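Local coordinates for protein cystalysin (Treponema denticola, PDB 1C7N) that binds pyridoxal-5'-phosphate and belongs to the class I and II aminotransferase family of PLP-dependent proteins, two chains forming the assembly, at residues S202-F207 and T230-A235; G147-D152 and N175-V180. All blocks are in the same frame, centred on the assembly; numbering follows the deposited sequence.

How the contacts relate
Contact 1 (202-207 with 230-235) is core: two neighbouring parallel strands of the seven-stranded sheet and the turn that follows one of them, all touching residues buried, some 9 Å from the chain centre. Contact 2 (147-152 with 175-180) lies farther out, about 13 Å from that centre, where a two-stranded hairpin meets the loop after strand 165-171, and one of its tyrosines is exposed. They share no strand, though 165-171 adjoins strand 199-203 of contact 1. The first is held mainly by backbone hydrogen bonds, the second by an arginine and one aliphatic-aromatic packing. Their centres are about 17 Å apart, yet they meet at the cofactor, where His206 CE1 packs 3.8 Å from Asn175 ND2.

Contact 1: S202-F207 and T230-A235; sequences SDEIHF and TITFTA. With PLP (pyridoxal-5'-phosphate), chain I.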
loop_
_atom_site.group_PDB
_atom_site.type_symbol
_atom_site.label_atom_id
_atom_site.label_comp_id
_atom_site.label_asym_id
_atom_site.label_seq_id
_atom_site.Cartn_x
_atom_site.Cartn_y
_atom_site.Cartn_z
ATOM N N SER A 202 -12.212 0.275 -17.093
ATOM C CA SER A 202 -13.103 -0.815 -16.712
ATOM C C SER A 202 -12.717 -1.530 -15.419
ATOM O O SER A 202 -11.682 -2.207 -15.351
ATOM C CB SER A 202 -13.182 -1.826 -17.855
ATOM O OG SER A 202 -14.210 -2.769 -17.629
ATOM N N ASP A 203 -13.558 -1.371 -14.397
ATOM C CA ASP A 203 -13.335 -1.999 -13.097
ATOM C C ASP A 203 -14.027 -3.357 -13.113
ATOM O O ASP A 203 -15.256 -3.447 -13.047
ATOM C CB ASP A 203 -13.901 -1.113 -11.979
ATOM C CG ASP A 203 -13.654 -1.677 -10.583
ATOM O OD1 ASP A 203 -13.850 -0.927 -9.594
ATOM O OD2 ASP A 203 -13.278 -2.865 -10.461
ATOM N N GLU A 204 -13.230 -4.415 -13.215
ATOM C CA GLU A 204 -13.772 -5.764 -13.267
ATOM C C GLU A 204 -13.270 -6.595 -12.087
ATOM O O GLU A 204 -12.973 -7.786 -12.229
ATOM C CB GLU A 204 -13.385 -6.416 -14.604
ATOM C CG GLU A 204 -13.498 -5.444 -15.793
ATOM C CD GLU A 204 -13.519 -6.120 -17.156
ATOM O OE1 GLU A 204 -13.093 -7.289 -17.268
ATOM O OE2 GLU A 204 -13.954 -5.468 -18.129
ATOM N N ILE A 205 -13.195 -5.969 -10.916
ATOM C CA ILE A 205 -12.710 -6.675 -9.740
ATOM C C ILE A 205 -13.589 -7.863 -9.369
ATOM O O ILE A 205 -13.108 -8.824 -8.775
ATOM C CB ILE A 205 -12.569 -5.739 -8.518
ATOM C CG1 ILE A 205 -11.757 -6.457 -7.438
ATOM C CG2 ILE A 205 -13.938 -5.349 -7.984
ATOM C CD1 ILE A 205 -11.392 -5.608 -6.268
ATOM N N HIS A 206 -14.873 -7.799 -9.724
ATOM C CA HIS A 206 -15.796 -8.890 -9.427
ATOM C C HIS A 206 -15.888 -9.896 -10.571
ATOM O O HIS A 206 -16.798 -10.729 -10.578
ATOM C CB HIS A 206 -17.218 -8.367 -9.192
ATOM C CG HIS A 206 -17.371 -7.488 -7.990
ATOM N ND1 HIS A 206 -17.250 -6.116 -8.049
ATOM C CD2 HIS A 206 -17.703 -7.782 -6.711
ATOM C CE1 HIS A 206 -17.512 -5.603 -6.861
ATOM N NE2 HIS A 206 -17.789 -6.592 -6.031
ATOM N N PHE A 207 -14.972 -9.856 -11.535
ATOM C CA PHE A 207 -15.137 -10.776 -12.659
ATOM C C PHE A 207 -14.984 -12.283 -12.427
ATOM O O PHE A 207 -15.267 -13.064 -13.334
ATOM C CB PHE A 207 -14.330 -10.306 -13.900
ATOM C CG PHE A 207 -12.832 -10.511 -13.821
ATOM C CD1 PHE A 207 -12.038 -10.185 -14.922
ATOM C CD2 PHE A 207 -12.215 -11.020 -12.688
ATOM C CE1 PHE A 207 -10.649 -10.363 -14.895
ATOM C CE2 PHE A 207 -10.826 -11.202 -12.652
ATOM C CZ PHE A 207 -10.046 -10.873 -13.757
ATOM N N THR A 230 -7.758 1.493 -23.191
ATOM C CA THR A 230 -8.469 1.002 -22.013
ATOM C C THR A 230 -7.528 0.686 -20.850
ATOM O O THR A 230 -6.395 0.246 -21.048
ATOM C CB THR A 230 -9.260 -0.297 -22.330
ATOM O OG1 THR A 230 -10.238 -0.036 -23.345
ATOM C CG2 THR A 230 -9.960 -0.827 -21.070
ATOM N N ILE A 231 -8.016 0.930 -19.639
ATOM C CA ILE A 231 -7.290 0.616 -18.416
ATOM C C ILE A 231 -8.255 -0.318 -17.700
ATOM O O ILE A 231 -9.373 0.079 -17.383
ATOM C CB ILE A 231 -7.062 1.851 -17.515
ATOM C CG1 ILE A 231 -6.023 2.787 -18.136
ATOM C CG2 ILE A 231 -6.608 1.395 -16.138
ATOM C CD1 ILE A 231 -5.832 4.088 -17.363
ATOM N N THR A 232 -7.840 -1.559 -17.477
ATOM C CA THR A 232 -8.702 -2.527 -16.812
ATOM C C THR A 232 -8.191 -2.844 -15.415
ATOM O O THR A 232 -7.046 -3.276 -15.247
ATOM C CB THR A 232 -8.804 -3.837 -17.625
ATOM O OG1 THR A 232 -9.391 -3.564 -18.906
ATOM C CG2 THR A 232 -9.664 -4.849 -16.892
ATOM N N PHE A 233 -9.042 -2.617 -14.417
ATOM C CA PHE A 233 -8.683 -2.871 -13.025
ATOM C C PHE A 233 -9.116 -4.263 -12.579
ATOM O O PHE A 233 -10.293 -4.614 -12.664
ATOM C CB PHE A 233 -9.338 -1.837 -12.096
ATOM C CG PHE A 233 -9.183 -0.413 -12.554
ATOM C CD1 PHE A 233 -10.046 0.122 -13.504
ATOM C CD2 PHE A 233 -8.177 0.399 -12.033
ATOM C CE1 PHE A 233 -9.912 1.444 -13.930
ATOM C CE2 PHE A 233 -8.034 1.723 -12.456
ATOM C CZ PHE A 233 -8.905 2.244 -13.407
ATOM N N THR A 234 -8.158 -5.069 -12.128
ATOM C CA THR A 234 -8.478 -6.410 -11.642
ATOM C C THR A 234 -7.705 -6.642 -10.360
ATOM O O THR A 234 -6.762 -5.908 -10.045
ATOM C CB THR A 234 -8.068 -7.528 -12.628
ATOM O OG1 THR A 234 -6.658 -7.768 -12.514
ATOM C CG2 THR A 234 -8.401 -7.137 -14.056
ATOM N N ALA A 235 -8.109 -7.668 -9.621
ATOM C CA ALA A 235 -7.446 -8.010 -8.375
ATOM C C ALA A 235 -8.054 -9.296 -7.840
ATOM O O ALA A 235 -9.171 -9.667 -8.206
ATOM C CB ALA A 235 -7.615 -6.882 -7.353
HETATM N N1 PLP I . -14.310 -1.701 -7.157
HETATM C C2 PLP I . -15.588 -2.206 -6.846
HETATM C C2A PLP I . -16.632 -2.027 -7.933
HETATM C C3 PLP I . -15.710 -2.919 -5.572
HETATM O O3 PLP I . -16.964 -3.272 -5.287
HETATM C C4 PLP I . -14.565 -3.105 -4.761
HETATM C C4A PLP I . -14.622 -3.893 -3.531
HETATM C C5 PLP I . -13.259 -2.544 -5.233
HETATM C C6 PLP I . -13.174 -1.839 -6.399
HETATM C C5A PLP I . -12.014 -3.080 -4.531
HETATM O O4P PLP I . -11.090 -2.264 -3.927
HETATM P P PLP I . -9.808 -3.087 -3.358
HETATM O O1P PLP I . -9.180 -2.099 -2.485
HETATM O O2P PLP I . -8.926 -3.456 -4.537
HETATM O O3P PLP I . -10.243 -4.280 -2.624
HETATM O O HOH W 1 -11.700 -4.466 -19.826
HETATM O O HOH W 2 -11.356 -9.666 -6.810
#
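Ser202 and Asp203 pair in parallel with Thr232 and Phe233, neighbouring strands of the central mixed sheet of the PLP-dependent aminotransferase fold. The tight part is the backbone: Ser202 N donates to Ile231 O at 2.9 Å, Phe233 N to Ser202 O at 2.8 Å, and Glu204 N to Phe233 O at 3.0 Å. Ser202 O also receives a CA-H...O contact from Thr232, while the Phe233 ring turns its edge to the Ser202 peptide, with CD1 3.4 Å from Ser202 O. Packing is looser past the paired residues, where Glu204 opens a type I turn: Phe207 CZ stands 4.0 Å from Thr234 CB, and Ile205 CD1 comes within 4.1 Å of Ala235 CB. Here water bridges Ile205 O and Ala235 O; on the Ser202 face another water joins Glu204 OE2 to Thr232 OG1, which also bonds Gln220.

The strand end serves the cofactor. Extended away from its own backbone N (chi1 -178°), the Asp203 carboxylate divides its work between its two oxygens. OD2 accepts from Ile205 N in an Asx turn (N-H...O angle 158°), which would fix the group's rotation. Ile205 CG2 lies against the pyridine ring near C2, while Asp203 OD1, which probably favours protonation of the ring nitrogen, is 2.6 Å from PLP N1.

Contact 2: G147-D152 and N175-V180; sequences GYYTID and NPVGRV
Bends at chi2 and chi3 of Arg179 fold its chain back so that the guanidinium meets Tyr148 and Tyr149 on strand 148-150 of a two-stranded antiparallel hairpin. Tyr148 has CG trans to its main-chain nitrogen (chi1 -158°), which brings its hydroxyl over the guanidinium. This hairpin sits beside the loop between strand 165-171 and helix 183-195, within the PLP-dependent aminotransferase fold.

The guanidinium is gripped at its edge and lidded on one face. Arg179 NH1 donates to Tyr149 O at 2.7 Å, with the acceptor in the guanidinium plane. Tyr148 OH lies over the centre of that group, 3.1 Å from Arg179 CZ, but makes no hydrogen bond to its nitrogens because the angles are poor; the hydroxyl bonds Glu323 instead. Arg179 NH2 also reaches Val180 O within the loop, a long bond of 3.3 Å from above the carbonyl plane. Salt bridges from NE to Glu323 and from NH2 to Glu185 would balance the buried charge.

Farther along, the contact turns apolar. The Tyr149 hydroxyl is hydrogen-bonded to Trp329 NE1, and one face of the Tyr149 ring receives Val177 in a CH-pi contact. Asn175, in the same loop and joined to Pro176 by a cis peptide bond, hydrogen-bonds PLP O3, so the loop links this packing to the cofactor pocket. Val177 CG1 stands 3.7 Å from the centroid of the Tyr149 ring, only 12° off its normal.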
loop_
_atom_site.group_PDB
_atom_site.type_symbol
_atom_site.label_atom_id
_atom_site.label_comp_id
_atom_site.label_asym_id
_atom_site.label_seq_id
_atom_site.Cartn_x
_atom_site.Cartn_y
_atom_site.Cartn_z
ATOM N N GLY A 147 -36.944 -4.492 -11.577
ATOM C CA GLY A 147 -35.701 -4.997 -11.022
ATOM C C GLY A 147 -34.567 -5.250 -11.997
ATOM O O GLY A 147 -33.433 -5.450 -11.564
ATOM N N TYR A 148 -34.840 -5.250 -13.300
ATOM C CA TYR A 148 -33.765 -5.491 -14.260
ATOM C C TYR A 148 -33.144 -4.188 -14.743
ATOM O O TYR A 148 -33.846 -3.295 -15.229
ATOM C CB TYR A 148 -34.259 -6.291 -15.466
ATOM C CG TYR A 148 -33.125 -6.990 -16.175
ATOM C CD1 TYR A 148 -32.481 -8.076 -15.579
ATOM C CD2 TYR A 148 -32.650 -6.538 -17.406
ATOM C CE1 TYR A 148 -31.392 -8.692 -16.183
ATOM C CE2 TYR A 148 -31.554 -7.150 -18.022
ATOM C CZ TYR A 148 -30.932 -8.225 -17.399
ATOM O OH TYR A 148 -29.840 -8.832 -17.969
ATOM N N TYR A 149 -31.822 -4.095 -14.615
ATOM C CA TYR A 149 -31.084 -2.901 -15.013
ATOM C C TYR A 149 -30.401 -2.990 -16.376
ATOM O O TYR A 149 -29.729 -3.971 -16.684
ATOM C CB TYR A 149 -30.038 -2.556 -13.945
ATOM C CG TYR A 149 -30.628 -1.976 -12.682
ATOM C CD1 TYR A 149 -31.132 -2.801 -11.673
ATOM C CD2 TYR A 149 -30.711 -0.595 -12.507
ATOM C CE1 TYR A 149 -31.701 -2.258 -10.518
ATOM C CE2 TYR A 149 -31.281 -0.045 -11.365
ATOM C CZ TYR A 149 -31.772 -0.877 -10.375
ATOM O OH TYR A 149 -32.325 -0.321 -9.250
ATOM N N THR A 150 -30.570 -1.942 -17.178
ATOM C CA THR A 150 -29.979 -1.870 -18.512
ATOM C C THR A 150 -29.369 -0.492 -18.777
ATOM O O THR A 150 -29.684 0.481 -18.091
ATOM C CB THR A 150 -31.033 -2.165 -19.602
ATOM O OG1 THR A 150 -32.180 -1.328 -19.394
ATOM C CG2 THR A 150 -31.450 -3.632 -19.558
ATOM N N ILE A 151 -28.505 -0.424 -19.784
ATOM C CA ILE A 151 -27.812 0.807 -20.160
ATOM C C ILE A 151 -28.658 1.762 -21.004
ATOM O O ILE A 151 -29.381 1.332 -21.899
ATOM C CB ILE A 151 -26.535 0.480 -20.967
ATOM C CG1 ILE A 151 -25.624 -0.450 -20.159
ATOM C CG2 ILE A 151 -25.812 1.758 -21.345
ATOM C CD1 ILE A 151 -25.093 0.155 -18.891
ATOM N N ASP A 152 -28.572 3.055 -20.712
ATOM C CA ASP A 152 -29.299 4.059 -21.489
ATOM C C ASP A 152 -28.331 4.469 -22.597
ATOM O O ASP A 152 -27.593 5.444 -22.456
ATOM C CB ASP A 152 -29.636 5.282 -20.635
ATOM C CG ASP A 152 -30.492 6.293 -21.379
ATOM O OD1 ASP A 152 -30.449 6.302 -22.630
ATOM O OD2 ASP A 152 -31.193 7.089 -20.715
ATOM N N ASN A 175 -21.504 -3.406 -9.534
ATOM C CA ASN A 175 -21.851 -3.335 -8.113
ATOM C C ASN A 175 -22.664 -2.045 -8.047
ATOM O O ASN A 175 -22.225 -1.018 -8.571
ATOM C CB ASN A 175 -20.556 -3.209 -7.287
ATOM C CG ASN A 175 -20.801 -3.033 -5.789
ATOM O OD1 ASN A 175 -21.930 -2.847 -5.338
ATOM N ND2 ASN A 175 -19.719 -3.081 -5.011
ATOM N N PRO A 176 -23.809 -2.041 -7.341
ATOM C CA PRO A 176 -24.488 -3.070 -6.550
ATOM C C PRO A 176 -25.670 -3.836 -7.157
ATOM O O PRO A 176 -26.320 -4.599 -6.447
ATOM C CB PRO A 176 -24.938 -2.278 -5.345
ATOM C CG PRO A 176 -25.490 -1.045 -6.027
ATOM C CD PRO A 176 -24.455 -0.731 -7.117
ATOM N N VAL A 177 -25.968 -3.644 -8.437
ATOM C CA VAL A 177 -27.112 -4.341 -9.031
ATOM C C VAL A 177 -26.841 -5.777 -9.481
ATOM O O VAL A 177 -27.765 -6.505 -9.862
ATOM C CB VAL A 177 -27.690 -3.536 -10.212
ATOM C CG1 VAL A 177 -28.064 -2.137 -9.727
ATOM C CG2 VAL A 177 -26.684 -3.467 -11.359
ATOM N N GLY A 178 -25.578 -6.192 -9.432
ATOM C CA GLY A 178 -25.237 -7.551 -9.823
ATOM C C GLY A 178 -25.309 -7.895 -11.302
ATOM O O GLY A 178 -25.392 -9.075 -11.658
ATOM N N ARG A 179 -25.274 -6.887 -12.170
ATOM C CA ARG A 179 -25.326 -7.134 -13.612
ATOM C C ARG A 179 -23.995 -7.611 -14.192
ATOM O O ARG A 179 -22.928 -7.086 -13.854
ATOM C CB ARG A 179 -25.737 -5.867 -14.376
ATOM C CG ARG A 179 -27.242 -5.595 -14.512
ATOM C CD ARG A 179 -28.007 -6.777 -15.108
ATOM N NE ARG A 179 -27.351 -7.380 -16.263
ATOM C CZ ARG A 179 -27.436 -6.930 -17.511
ATOM N NH1 ARG A 179 -28.160 -5.856 -17.791
ATOM N NH2 ARG A 179 -26.791 -7.562 -18.484
ATOM N N VAL A 180 -24.071 -8.623 -15.051
ATOM C CA VAL A 180 -22.909 -9.137 -15.765
ATOM C C VAL A 180 -23.281 -8.778 -17.199
ATOM O O VAL A 180 -24.170 -9.385 -17.789
ATOM C CB VAL A 180 -22.748 -10.662 -15.626
ATOM C CG1 VAL A 180 -21.737 -11.170 -16.651
ATOM C CG2 VAL A 180 -22.270 -11.010 -14.218
#